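Local coordinates for protein antigen MTB48 (Mycobacterium smegmatis, PDB 4WJ2) that is a substrate of the ESX-1 type VII secretion system, seen here as its PE–PPE region, and is probably involved in DNA conjugation in recipient cells, at residues A107-M112 with L288-D293. Residues are numbered along the deposited sequence; the frame is centred on the assembly and turned at random.
Sequences AVVPDM and LPAVND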
ATOM      1  N   ALA A 107      17.113 -39.804   2.330  1.00 71.22           N
ATOM      2  CA  ALA A 107      16.671 -38.409   2.407  1.00 70.23           C
ATOM      3  C   ALA A 107      15.305 -38.312   3.092  1.00 65.68           C
ATOM      4  O   ALA A 107      14.532 -39.273   3.087  1.00 71.56           O
ATOM      5  CB  ALA A 107      16.620 -37.770   1.002  1.00 53.49           C
ATOM      6  N   VAL A 108      15.008 -37.152   3.665  1.00 54.42           N
ATOM      7  CA  VAL A 108      13.784 -36.971   4.436  1.00 55.30           C
ATOM      8  C   VAL A 108      12.955 -35.804   3.899  1.00 54.00           C
ATOM      9  O   VAL A 108      13.505 -34.756   3.537  1.00 51.97           O
ATOM     10  CB  VAL A 108      14.105 -36.744   5.948  1.00 61.30           C
ATOM     11  CG1 VAL A 108      12.860 -36.432   6.739  1.00 56.49           C
ATOM     12  CG2 VAL A 108      14.799 -37.961   6.535  1.00 57.29           C
ATOM     13  N   VAL A 109      11.631 -35.979   3.864  1.00 55.32           N
ATOM     14  CA  VAL A 109      10.734 -34.936   3.360  1.00 58.99           C
ATOM     15  C   VAL A 109      10.211 -34.019   4.464  1.00 62.87           C
ATOM     16  O   VAL A 109       9.493 -34.467   5.365  1.00 66.23           O
ATOM     17  CB  VAL A 109       9.544 -35.531   2.614  1.00 56.27           C
ATOM     18  CG1 VAL A 109       8.728 -34.422   1.991  1.00 55.45           C
ATOM     19  CG2 VAL A 109      10.031 -36.491   1.543  1.00 56.87           C
ATOM     20  N   PRO A 110      10.583 -32.725   4.393  1.00 59.45           N
ATOM     21  CA  PRO A 110      10.158 -31.710   5.355  1.00 55.94           C
ATOM     22  C   PRO A 110       8.650 -31.682   5.511  1.00 66.64           C
ATOM     23  O   PRO A 110       7.912 -31.590   4.529  1.00 56.72           O
ATOM     24  CB  PRO A 110      10.675 -30.408   4.742  1.00 48.91           C
ATOM     25  CG  PRO A 110      11.853 -30.811   4.014  1.00 48.10           C
ATOM     26  CD  PRO A 110      11.531 -32.167   3.418  1.00 49.96           C
ATOM     27  N   ASP A 111       8.214 -31.777   6.762  1.00 76.92           N
ATOM     28  CA  ASP A 111       6.805 -31.837   7.109  1.00 69.15           C
ATOM     29  C   ASP A 111       6.165 -30.479   6.938  1.00 56.59           C
ATOM     30  O   ASP A 111       6.430 -29.576   7.720  1.00 53.94           O
ATOM     31  CB  ASP A 111       6.644 -32.318   8.552  1.00 74.36           C
ATOM     32  CG  ASP A 111       5.364 -33.097   8.767  1.00 79.94           C
ATOM     33  OD1 ASP A 111       4.317 -32.705   8.203  1.00 72.10           O
ATOM     34  OD2 ASP A 111       5.414 -34.115   9.495  1.00 85.25           O
ATOM     35  N   MET A 112       5.325 -30.328   5.922  1.00 58.14           N
ATOM     36  CA  MET A 112       4.667 -29.047   5.714  1.00 69.95           C
ATOM     37  C   MET A 112       3.160 -29.134   5.955  1.00 70.39           C
ATOM     38  O   MET A 112       2.429 -28.151   5.798  1.00 57.17           O
ATOM     39  CB  MET A 112       4.968 -28.523   4.314  1.00 76.84           C
ATOM     40  CG  MET A 112       6.437 -28.134   4.112  1.00 78.68           C
ATOM     41  SD  MET A 112       6.680 -27.186   2.599  1.00 84.52           S
ATOM     42  CE  MET A 112       5.223 -27.693   1.666  1.00 71.96           C
ATOM     43  N   LEU A 288       8.334 -28.408  -0.638  1.00 39.41           N
ATOM     44  CA  LEU A 288       9.791 -28.643  -0.640  1.00 43.79           C
ATOM     45  C   LEU A 288      10.155 -30.078  -0.959  1.00 51.63           C
ATOM     46  O   LEU A 288       9.417 -31.015  -0.604  1.00 43.37           O
ATOM     47  CB  LEU A 288      10.422 -28.314   0.700  1.00 38.01           C
ATOM     48  CG  LEU A 288      10.447 -26.898   1.204  1.00 37.58           C
ATOM     49  CD1 LEU A 288      11.140 -26.948   2.526  1.00 38.32           C
ATOM     50  CD2 LEU A 288      11.194 -26.049   0.228  1.00 35.94           C
ATOM     51  N   PRO A 289      11.319 -30.262  -1.604  1.00 49.96           N
ATOM     52  CA  PRO A 289      11.776 -31.633  -1.861  1.00 40.94           C
ATOM     53  C   PRO A 289      12.330 -32.254  -0.598  1.00 38.28           C
ATOM     54  O   PRO A 289      12.218 -31.673   0.473  1.00 38.60           O
ATOM     55  CB  PRO A 289      12.863 -31.462  -2.932  1.00 36.54           C
ATOM     56  CG  PRO A 289      13.333 -30.032  -2.787  1.00 35.40           C
ATOM     57  CD  PRO A 289      12.161 -29.240  -2.252  1.00 35.77           C
ATOM     58  N   ALA A 290      12.902 -33.440  -0.730  1.00 38.67           N
ATOM     59  CA  ALA A 290      13.560 -34.086   0.381  1.00 39.37           C
ATOM     60  C   ALA A 290      14.947 -33.468   0.606  1.00 40.52           C
ATOM     61  O   ALA A 290      15.567 -32.930  -0.323  1.00 37.09           O
ATOM     62  CB  ALA A 290      13.653 -35.585   0.137  1.00 40.37           C
ATOM     63  N   VAL A 291      15.419 -33.532   1.848  1.00 40.75           N
ATOM     64  CA  VAL A 291      16.714 -32.983   2.225  1.00 39.82           C
ATOM     65  C   VAL A 291      17.716 -34.079   2.524  1.00 39.72           C
ATOM     66  O   VAL A 291      17.330 -35.185   2.885  1.00 50.24           O
ATOM     67  CB  VAL A 291      16.596 -32.081   3.456  1.00 39.80           C
ATOM     68  CG1 VAL A 291      15.729 -30.857   3.152  1.00 38.96           C
ATOM     69  CG2 VAL A 291      16.074 -32.878   4.643  1.00 41.86           C
ATOM     70  N   ASN A 292      19.003 -33.770   2.399  1.00 39.52           N
ATOM     71  CA  ASN A 292      20.045 -34.777   2.609  1.00 40.46           C
ATOM     72  C   ASN A 292      21.086 -34.394   3.635  1.00 41.89           C
ATOM     73  O   ASN A 292      21.261 -33.231   3.935  1.00 60.80           O
ATOM     74  CB  ASN A 292      20.760 -35.086   1.292  1.00 39.53           C
ATOM     75  CG  ASN A 292      19.852 -35.735   0.282  1.00 38.80           C
ATOM     76  OD1 ASN A 292      19.715 -36.964   0.247  1.00 39.48           O
ATOM     77  ND2 ASN A 292      19.216 -34.911  -0.549  1.00 37.72           N
ATOM     78  N   ASP A 293      21.776 -35.386   4.174  1.00 43.35           N
ATOM     79  CA  ASP A 293      22.970 -35.123   4.953  1.00 57.22           C
ATOM     80  C   ASP A 293      23.992 -34.443   4.033  1.00 57.28           C
ATOM     81  O   ASP A 293      24.133 -34.817   2.863  1.00 66.72           O
ATOM     82  CB  ASP A 293      23.515 -36.428   5.550  1.00 66.21           C
ATOM     83  CG  ASP A 293      24.574 -36.203   6.635  1.00 76.38           C
ATOM     84  OD1 ASP A 293      24.573 -35.137   7.288  1.00 82.67           O
ATOM     85  OD2 ASP A 293      25.397 -37.119   6.851  1.00 79.37           O
TER
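Val108 and Val291 pair their backbones in a single antiparallel beta bridge, the hydrogen-bonded kind, in a largely helical chain. The bridge ties two loops of the fused PE–PPE fold. Segment 107-112 belongs to the connection between helix 39-85 and helix 138-146, and segment 288-293 follows helix 247-271. Val108 N donates to Val291 O at 3.1 Å, in the carbonyl plane. The return bond, Val291 N to Val108 O, measures 2.8 Å, and its donor is tilted 27° from the carbonyl plane. Ala290 CA also makes a bent CA-H...O contact with Val108 O.

The more buried side faces the helices. Val291 is buried here, and its side chain touches Ala79 and Tyr80 of helix 39-85 and Ala187 of helix 186-229. Its CG1 points anti to the carbonyl carbon (chi1 -64°) and meets Pro110 CG at 4.0 Å, the two side chains crossing at a slant. Pro110 is also buried. Pro110 and Pro289 both lack an N-H, so neither can donate to continue the pairing; Pro110 CD lies against Pro289 O instead. Pro110 CB rests 4.1 Å from Leu288 CD1. Beyond it, the Met112 side chain crosses that of Leu288 at about a right angle and places its SD 4.0 Å from Leu288 CG. Leu288 in turn touches Thr190 of helix 186-229.

The other side is more open to solvent, with Ala107, Val109 and Asn292 all exposed. Val109 reaches Ala290 CB only through its CG2 branch. At the far end, Ala107 CB approaches Ala290 CB and the Asn292 side chain. With CG anti to the carbonyl carbon (chi1 -65°), the Asn292 amide is carried back toward Ala107, and OD1 lies 3.3 Å from Ala107 CB.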